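Local coordinates for probable ribosomal RNA small subunit methyltransferase (Thermus thermophilus, PDB 3DMH), which methylates the N2 atom of one guanosine in 16S ribosomal RNA, using S-adenosylmethionine as the methyl donor, at residues R187-R192 / F200-G205; G19-K24 / P54-G59. One frame throughout, in Å; residues are numbered along the deposited sequence.

Interaction 1 (R187-R192 / F200-G205); sequences RAFSAR and FHHLPG
Phe-189 and His-202 both carry CG in the position between backbone N and carbonyl carbon (chi1 72° and 62°), which brings the end of each side chain nearer the opposite strand. The two rings therefore meet across the hairpin formed by strands 187-193 and 196-202: Phe-189 CE2 lies 3.9 Å from His-202 CD2, each at the edge of the other ring and close to its plane. Phe-200, on the same face of the sheet, sets its CB over one face of the Phe-189 ring, 4.1 Å from the centroid of that ring, a CH-pi contact. The two phenyl rings themselves meet obliquely, with planes at 31°, while Ala-191 CB reaches the edge of the Phe-200 ring at CE2. On the reverse face Ala-188 CB sits over the His-201 ring, offset toward the CD2-NE2 rim.

Backbone evidence fixes the antiparallel register. Arg-187 pairs with His-202 and Phe-189 with Phe-200 as hydrogen-bonded pairs, each joined by two N-H...O bonds; the straightest, Arg-187 N to His-202 O, is 2.9 Å long. Between them Ala-188 and His-201 form a non-hydrogen-bonded pair, where Ala-188 CA comes to 3.1 Å from Phe-200 O in a CA-H...O contact. Beyond the hairpin, Tyr-244 meets the rings of both Phe-200 and His-202, and His-201 rests on helix 265-277.

The His-202 imidazole is held at both nitrogens. ND1 donates to Leu-203 O at 3.2 Å, approaching from above that carbonyl plane, and NE2 is hydrogen-bonded to Gly-210 N. With ND1 a donor and NE2 facing a backbone N-H, the chemistry is consistent with a neutral ring protonated on ND1, its rotation fixed although it is buried among aromatic groups.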
ATOM      1  N   ARG A 187     -12.174  10.041  -6.423  1.00 24.32           N
ATOM      2  CA  ARG A 187     -13.447   9.434  -6.778  1.00 23.81           C
ATOM      3  C   ARG A 187     -14.275   9.222  -5.520  1.00 23.10           C
ATOM      4  O   ARG A 187     -13.739   9.097  -4.420  1.00 22.18           O
ATOM      5  CB  ARG A 187     -13.241   8.103  -7.519  1.00 24.24           C
ATOM      6  CG  ARG A 187     -12.495   8.213  -8.866  1.00 26.67           C
ATOM      7  CD  ARG A 187     -13.178   9.146  -9.862  1.00 31.17           C
ATOM      8  NE  ARG A 187     -12.414   9.271 -11.106  1.00 33.76           N
ATOM      9  CZ  ARG A 187     -11.633  10.302 -11.427  1.00 35.32           C
ATOM     10  NH1 ARG A 187     -11.504  11.343 -10.611  1.00 35.98           N
ATOM     11  NH2 ARG A 187     -10.989  10.302 -12.589  1.00 36.92           N
ATOM     12  N   ALA A 188     -15.593   9.198  -5.681  1.00 22.38           N
ATOM     13  CA  ALA A 188     -16.492   8.905  -4.573  1.00 21.95           C
ATOM     14  C   ALA A 188     -17.564   7.950  -5.064  1.00 21.57           C
ATOM     15  O   ALA A 188     -17.913   7.952  -6.250  1.00 22.81           O
ATOM     16  CB  ALA A 188     -17.132  10.187  -4.048  1.00 22.49           C
ATOM     17  N   PHE A 189     -18.082   7.136  -4.151  1.00 21.11           N
ATOM     18  CA  PHE A 189     -19.236   6.296  -4.451  1.00 20.54           C
ATOM     19  C   PHE A 189     -20.023   6.050  -3.165  1.00 20.39           C
ATOM     20  O   PHE A 189     -19.474   6.107  -2.075  1.00 19.67           O
ATOM     21  CB  PHE A 189     -18.800   4.981  -5.105  1.00 20.51           C
ATOM     22  CG  PHE A 189     -18.114   4.030  -4.157  1.00 19.55           C
ATOM     23  CD1 PHE A 189     -18.865   3.079  -3.469  1.00 20.91           C
ATOM     24  CD2 PHE A 189     -16.735   4.092  -3.938  1.00 21.22           C
ATOM     25  CE1 PHE A 189     -18.265   2.195  -2.585  1.00 20.72           C
ATOM     26  CE2 PHE A 189     -16.122   3.204  -3.068  1.00 22.23           C
ATOM     27  CZ  PHE A 189     -16.878   2.258  -2.381  1.00 21.88           C
ATOM     28  N   SER A 190     -21.323   5.798  -3.289  1.00 20.39           N
ATOM     29  CA  SER A 190     -22.120   5.533  -2.101  1.00 21.16           C
ATOM     30  C   SER A 190     -22.481   4.053  -1.995  1.00 21.23           C
ATOM     31  O   SER A 190     -22.591   3.362  -3.008  1.00 21.75           O
ATOM     32  CB  SER A 190     -23.368   6.414  -2.073  1.00 21.63           C
ATOM     33  OG  SER A 190     -24.445   5.798  -2.756  1.00 23.41           O
ATOM     34  N   ALA A 191     -22.653   3.580  -0.766  1.00 21.18           N
ATOM     35  CA  ALA A 191     -23.034   2.201  -0.500  1.00 22.01           C
ATOM     36  C   ALA A 191     -23.907   2.137   0.750  1.00 22.26           C
ATOM     37  O   ALA A 191     -23.730   2.931   1.681  1.00 23.04           O
ATOM     38  CB  ALA A 191     -21.804   1.326  -0.324  1.00 22.46           C
ATOM     39  N   ARG A 192     -24.839   1.191   0.775  1.00 22.21           N
ATOM     40  CA  ARG A 192     -25.632   0.963   1.966  1.00 22.72           C
ATOM     41  C   ARG A 192     -25.086  -0.264   2.674  1.00 23.73           C
ATOM     42  O   ARG A 192     -24.978  -1.335   2.077  1.00 24.82           O
ATOM     43  CB  ARG A 192     -27.113   0.790   1.617  1.00 21.74           C
ATOM     44  CG  ARG A 192     -28.029   0.812   2.825  1.00 22.84           C
ATOM     45  CD  ARG A 192     -29.485   0.726   2.370  1.00 22.68           C
ATOM     46  NE  ARG A 192     -30.445   0.738   3.478  1.00 24.63           N
ATOM     47  CZ  ARG A 192     -30.865   1.836   4.101  1.00 25.46           C
ATOM     48  NH1 ARG A 192     -30.401   3.029   3.741  1.00 27.65           N
ATOM     49  NH2 ARG A 192     -31.743   1.740   5.095  1.00 27.06           N
ATOM     50  N   PHE A 200     -18.076   6.712   0.318  1.00 18.98           N
ATOM     51  CA  PHE A 200     -16.629   6.526   0.367  1.00 19.12           C
ATOM     52  C   PHE A 200     -15.908   7.417  -0.635  1.00 19.02           C
ATOM     53  O   PHE A 200     -16.428   7.732  -1.710  1.00 19.96           O
ATOM     54  CB  PHE A 200     -16.266   5.059   0.167  1.00 19.60           C
ATOM     55  CG  PHE A 200     -16.821   4.155   1.226  1.00 18.61           C
ATOM     56  CD1 PHE A 200     -16.172   4.003   2.447  1.00 19.46           C
ATOM     57  CD2 PHE A 200     -18.015   3.473   1.019  1.00 19.29           C
ATOM     58  CE1 PHE A 200     -16.688   3.169   3.435  1.00 19.43           C
ATOM     59  CE2 PHE A 200     -18.551   2.642   1.999  1.00 19.61           C
ATOM     60  CZ  PHE A 200     -17.880   2.481   3.214  1.00 20.63           C
ATOM     61  N   HIS A 201     -14.696   7.822  -0.265  1.00 18.80           N
ATOM     62  CA  HIS A 201     -13.883   8.722  -1.069  1.00 18.29           C
ATOM     63  C   HIS A 201     -12.519   8.105  -1.142  1.00 18.58           C
ATOM     64  O   HIS A 201     -11.993   7.641  -0.134  1.00 18.51           O
ATOM     65  CB  HIS A 201     -13.758  10.079  -0.398  1.00 18.93           C
ATOM     66  CG  HIS A 201     -15.001  10.901  -0.487  1.00 19.07           C
ATOM     67  ND1 HIS A 201     -16.108  10.684   0.310  1.00 22.47           N
ATOM     68  CD2 HIS A 201     -15.328  11.923  -1.312  1.00 19.27           C
ATOM     69  CE1 HIS A 201     -17.052  11.553  -0.008  1.00 21.60           C
ATOM     70  NE2 HIS A 201     -16.606  12.313  -0.990  1.00 23.39           N
ATOM     71  N   HIS A 202     -11.954   8.085  -2.335  1.00 18.45           N
ATOM     72  CA  HIS A 202     -10.610   7.534  -2.470  1.00 18.27           C
ATOM     73  C   HIS A 202      -9.815   8.065  -3.642  1.00 18.43           C
ATOM     74  O   HIS A 202     -10.359   8.526  -4.660  1.00 18.00           O
ATOM     75  CB  HIS A 202     -10.652   6.001  -2.482  1.00 19.44           C
ATOM     76  CG  HIS A 202     -11.414   5.427  -3.629  1.00 22.51           C
ATOM     77  ND1 HIS A 202     -10.916   5.411  -4.915  1.00 25.60           N
ATOM     78  CD2 HIS A 202     -12.640   4.854  -3.689  1.00 25.60           C
ATOM     79  CE1 HIS A 202     -11.801   4.849  -5.716  1.00 26.00           C
ATOM     80  NE2 HIS A 202     -12.856   4.506  -4.999  1.00 27.38           N
ATOM     81  N   LEU A 203      -8.497   8.004  -3.454  1.00 17.78           N
ATOM     82  CA  LEU A 203      -7.524   8.310  -4.485  1.00 18.15           C
ATOM     83  C   LEU A 203      -7.260   7.062  -5.333  1.00 18.54           C
ATOM     84  O   LEU A 203      -7.779   5.968  -5.022  1.00 19.01           O
ATOM     85  CB  LEU A 203      -6.225   8.808  -3.832  1.00 17.57           C
ATOM     86  CG  LEU A 203      -6.312  10.171  -3.142  1.00 18.65           C
ATOM     87  CD1 LEU A 203      -5.114  10.329  -2.199  1.00 19.49           C
ATOM     88  CD2 LEU A 203      -6.307  11.293  -4.157  1.00 17.51           C
ATOM     89  N   PRO A 204      -6.476   7.211  -6.424  1.00 19.17           N
ATOM     90  CA  PRO A 204      -6.193   6.034  -7.238  1.00 18.65           C
ATOM     91  C   PRO A 204      -5.357   4.984  -6.508  1.00 19.27           C
ATOM     92  O   PRO A 204      -4.572   5.319  -5.607  1.00 19.75           O
ATOM     93  CB  PRO A 204      -5.371   6.593  -8.410  1.00 19.23           C
ATOM     94  CG  PRO A 204      -5.648   8.054  -8.452  1.00 19.38           C
ATOM     95  CD  PRO A 204      -5.890   8.439  -7.006  1.00 19.03           C
ATOM     96  N   GLY A 205      -5.571   3.727  -6.891  1.00 19.58           N
ATOM     97  CA  GLY A 205      -4.677   2.632  -6.500  1.00 20.32           C
ATOM     98  C   GLY A 205      -5.126   1.854  -5.277  1.00 21.21           C
ATOM     99  O   GLY A 205      -4.530   0.811  -4.922  1.00 22.87           O
TER

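Interaction 2 (G19-K24 / P54-G59); sequences GRLFIK and PGVGWG
The indole of Trp-58 receives Leu-21 CD2 obliquely, with CE3 the nearest ring atom at 4.1 Å, while on the strand the Phe-22 ring has Arg-20 NH2 at its edge, near its plane, and lays CE2 over the centre of one guanidinium face. The contact joins strand 19-23, half of a two-stranded antiparallel hairpin with 12-16, to a type II' beta turn at Pro-54 to Gly-57, in the loop after strand 48-51. Gly-57 N closes that turn on Pro-54 O at 2.9 Å.

Leu-21 puts CG anti to its own N (chi1 -167°), which carries both methyls toward the turn: CD1 approaches Val-56 O at 3.4 Å, and CD2 packs against Val-56 CG2 and Trp-58 CB, each at 4.0 Å. An alanine here would remove both methyls and is likely to open a gap between the strand and Trp-58. Ile-23 CG2 adds a looser apolar contact to Val-56 CG2.

No direct hydrogen bond crosses between the segments. Instead, one water bridges two carbonyls, donating to Phe-22 O at 2.8 Å and to Val-56 O at 2.7 Å.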
ATOM      1  N   GLY A  19      28.357  -0.833  -0.472  1.00 14.60           N
ATOM      2  CA  GLY A  19      27.412  -0.430   0.560  1.00 14.04           C
ATOM      3  C   GLY A  19      26.480  -1.526   1.028  1.00 12.99           C
ATOM      4  O   GLY A  19      26.802  -2.720   0.952  1.00 13.97           O
ATOM      5  N   ARG A  20      25.328  -1.079   1.515  1.00 15.29           N
ATOM      6  CA  ARG A  20      24.306  -1.963   2.053  1.00 15.18           C
ATOM      7  C   ARG A  20      22.949  -1.322   1.859  1.00 16.23           C
ATOM      8  O   ARG A  20      22.840  -0.121   1.661  1.00 17.70           O
ATOM      9  CB  ARG A  20      24.571  -2.247   3.534  1.00 16.16           C
ATOM     10  CG  ARG A  20      24.317  -1.036   4.442  1.00 15.76           C
ATOM     11  CD  ARG A  20      24.713  -1.279   5.892  1.00 15.94           C
ATOM     12  NE  ARG A  20      24.344  -0.080   6.683  1.00 15.91           N
ATOM     13  CZ  ARG A  20      24.119  -0.086   8.000  1.00 15.72           C
ATOM     14  NH1 ARG A  20      24.207  -1.199   8.722  1.00 15.85           N
ATOM     15  NH2 ARG A  20      23.763   1.065   8.609  1.00 15.89           N
ATOM     16  N   LEU A  21      21.909  -2.147   1.902  1.00 16.54           N
ATOM     17  CA  LEU A  21      20.562  -1.656   1.746  1.00 18.04           C
ATOM     18  C   LEU A  21      19.665  -2.451   2.669  1.00 17.03           C
ATOM     19  O   LEU A  21      19.722  -3.683   2.672  1.00 17.25           O
ATOM     20  CB  LEU A  21      20.129  -1.863   0.291  1.00 19.29           C
ATOM     21  CG  LEU A  21      18.875  -1.138  -0.152  1.00 20.89           C
ATOM     22  CD1 LEU A  21      19.115   0.381  -0.259  1.00 23.42           C
ATOM     23  CD2 LEU A  21      18.423  -1.707  -1.484  1.00 22.53           C
ATOM     24  N   PHE A  22      18.873  -1.756   3.486  1.00 16.66           N
ATOM     25  CA  PHE A  22      17.943  -2.452   4.375  1.00 17.24           C
ATOM     26  C   PHE A  22      16.688  -2.889   3.652  1.00 16.70           C
ATOM     27  O   PHE A  22      16.106  -2.129   2.867  1.00 17.31           O
ATOM     28  CB  PHE A  22      17.536  -1.561   5.551  1.00 17.27           C
ATOM     29  CG  PHE A  22      18.643  -1.386   6.582  1.00 16.06           C
ATOM     30  CD1 PHE A  22      18.667  -2.186   7.717  1.00 15.90           C
ATOM     31  CD2 PHE A  22      19.660  -0.425   6.414  1.00 16.45           C
ATOM     32  CE1 PHE A  22      19.638  -2.028   8.687  1.00 16.47           C
ATOM     33  CE2 PHE A  22      20.665  -0.285   7.384  1.00 16.70           C
ATOM     34  CZ  PHE A  22      20.638  -1.090   8.524  1.00 16.95           C
ATOM     35  N   ILE A  23      16.257  -4.096   3.986  1.00 16.76           N
ATOM     36  CA  ILE A  23      14.985  -4.624   3.494  1.00 18.45           C
ATOM     37  C   ILE A  23      14.191  -5.160   4.685  1.00 17.75           C
ATOM     38  O   ILE A  23      14.733  -5.369   5.773  1.00 17.20           O
ATOM     39  CB  ILE A  23      15.192  -5.719   2.408  1.00 19.62           C
ATOM     40  CG1 ILE A  23      15.781  -6.985   3.023  1.00 20.16           C
ATOM     41  CG2 ILE A  23      16.042  -5.145   1.213  1.00 21.08           C
ATOM     42  CD1 ILE A  23      15.805  -8.170   2.064  1.00 21.95           C
ATOM     43  N   LYS A  24      12.908  -5.428   4.479  1.00 17.15           N
ATOM     44  CA  LYS A  24      12.121  -6.068   5.536  1.00 17.46           C
ATOM     45  C   LYS A  24      10.931  -6.754   4.880  1.00 17.38           C
ATOM     46  O   LYS A  24      10.550  -6.388   3.750  1.00 17.70           O
ATOM     47  CB  LYS A  24      11.625  -5.057   6.603  1.00 17.23           C
ATOM     48  CG  LYS A  24      10.499  -4.149   6.099  1.00 16.84           C
ATOM     49  CD  LYS A  24       9.900  -3.255   7.196  1.00 16.36           C
ATOM     50  CE  LYS A  24       9.342  -4.047   8.360  1.00 17.98           C
ATOM     51  NZ  LYS A  24       8.133  -4.883   8.002  1.00 16.41           N
ATOM     52  N   PRO A  54      10.138   4.278  -5.145  1.00 19.15           N
ATOM     53  CA  PRO A  54      11.447   3.667  -4.824  1.00 19.75           C
ATOM     54  C   PRO A  54      11.411   2.292  -4.190  1.00 19.98           C
ATOM     55  O   PRO A  54      12.361   1.536  -4.378  1.00 19.89           O
ATOM     56  CB  PRO A  54      12.074   4.649  -3.834  1.00 20.25           C
ATOM     57  CG  PRO A  54      10.895   5.332  -3.194  1.00 19.99           C
ATOM     58  CD  PRO A  54       9.829   5.434  -4.278  1.00 19.63           C
ATOM     59  N   GLY A  55      10.362   1.965  -3.446  1.00 19.30           N
ATOM     60  CA  GLY A  55      10.427   0.744  -2.604  1.00 19.01           C
ATOM     61  C   GLY A  55      11.629   0.863  -1.685  1.00 18.75           C
ATOM     62  O   GLY A  55      11.872   1.906  -1.097  1.00 19.46           O
ATOM     63  N   VAL A  56      12.397  -0.224  -1.570  1.00 18.70           N
ATOM     64  CA  VAL A  56      13.600  -0.211  -0.713  1.00 18.88           C
ATOM     65  C   VAL A  56      14.761   0.604  -1.319  1.00 19.25           C
ATOM     66  O   VAL A  56      15.810   0.800  -0.672  1.00 19.12           O
ATOM     67  CB  VAL A  56      14.068  -1.644  -0.304  1.00 18.33           C
ATOM     68  CG1 VAL A  56      12.967  -2.362   0.497  1.00 19.14           C
ATOM     69  CG2 VAL A  56      14.442  -2.424  -1.530  1.00 19.87           C
ATOM     70  N   GLY A  57      14.582   1.103  -2.548  1.00 19.13           N
ATOM     71  CA  GLY A  57      15.549   2.051  -3.137  1.00 18.58           C
ATOM     72  C   GLY A  57      16.656   1.487  -4.011  1.00 18.55           C
ATOM     73  O   GLY A  57      17.621   2.185  -4.328  1.00 19.11           O
ATOM     74  N   TRP A  58      16.515   0.217  -4.387  1.00 18.91           N
ATOM     75  CA  TRP A  58      17.520  -0.433  -5.239  1.00 19.41           C
ATOM     76  C   TRP A  58      17.600   0.133  -6.651  1.00 19.80           C
ATOM     77  O   TRP A  58      18.681   0.339  -7.180  1.00 19.99           O
ATOM     78  CB  TRP A  58      17.250  -1.931  -5.269  1.00 20.44           C
ATOM     79  CG  TRP A  58      18.246  -2.768  -6.049  1.00 20.20           C
ATOM     80  CD1 TRP A  58      17.956  -3.612  -7.077  1.00 21.36           C
ATOM     81  CD2 TRP A  58      19.669  -2.881  -5.825  1.00 21.04           C
ATOM     82  NE1 TRP A  58      19.098  -4.235  -7.525  1.00 21.90           N
ATOM     83  CE2 TRP A  58      20.163  -3.812  -6.777  1.00 22.31           C
ATOM     84  CE3 TRP A  58      20.567  -2.287  -4.926  1.00 23.44           C
ATOM     85  CZ2 TRP A  58      21.513  -4.159  -6.862  1.00 22.35           C
ATOM     86  CZ3 TRP A  58      21.914  -2.631  -5.013  1.00 22.65           C
ATOM     87  CH2 TRP A  58      22.375  -3.563  -5.978  1.00 22.53           C
ATOM     88  N   GLY A  59      16.441   0.402  -7.247  1.00 19.61           N
ATOM     89  CA  GLY A  59      16.395   0.839  -8.649  1.00 19.73           C
ATOM     90  C   GLY A  59      17.166   2.115  -8.960  1.00 19.48           C
ATOM     91  O   GLY A  59      17.816   2.205 -10.019  1.00 21.05           O
TER
HETATM   92  O   HOH W   1      16.390   0.527   1.997  1.00 13.56           O

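Interactions 1 and 2 do not touch: their centres lie 33 Å apart, their nearest atoms about 14 Å, and they sit on opposite sides of the chain's centre. Each involves a two-stranded antiparallel hairpin that precedes a seven-stranded mixed sheet with strand order 3-2-1-4-5-7-6. Interaction 1 is the nearer to the cofactor, the Phe-200 side chain being about 8 Å from the bound S-adenosylmethionine; that of Phe-189 is about 14 Å from the guanosine. In interaction 2 the Val-56 side chain is about 12 Å from the cofactor, but Lys-24, ending segment 19-24, forms a salt bridge with Asp-288, a cofactor-binding residue.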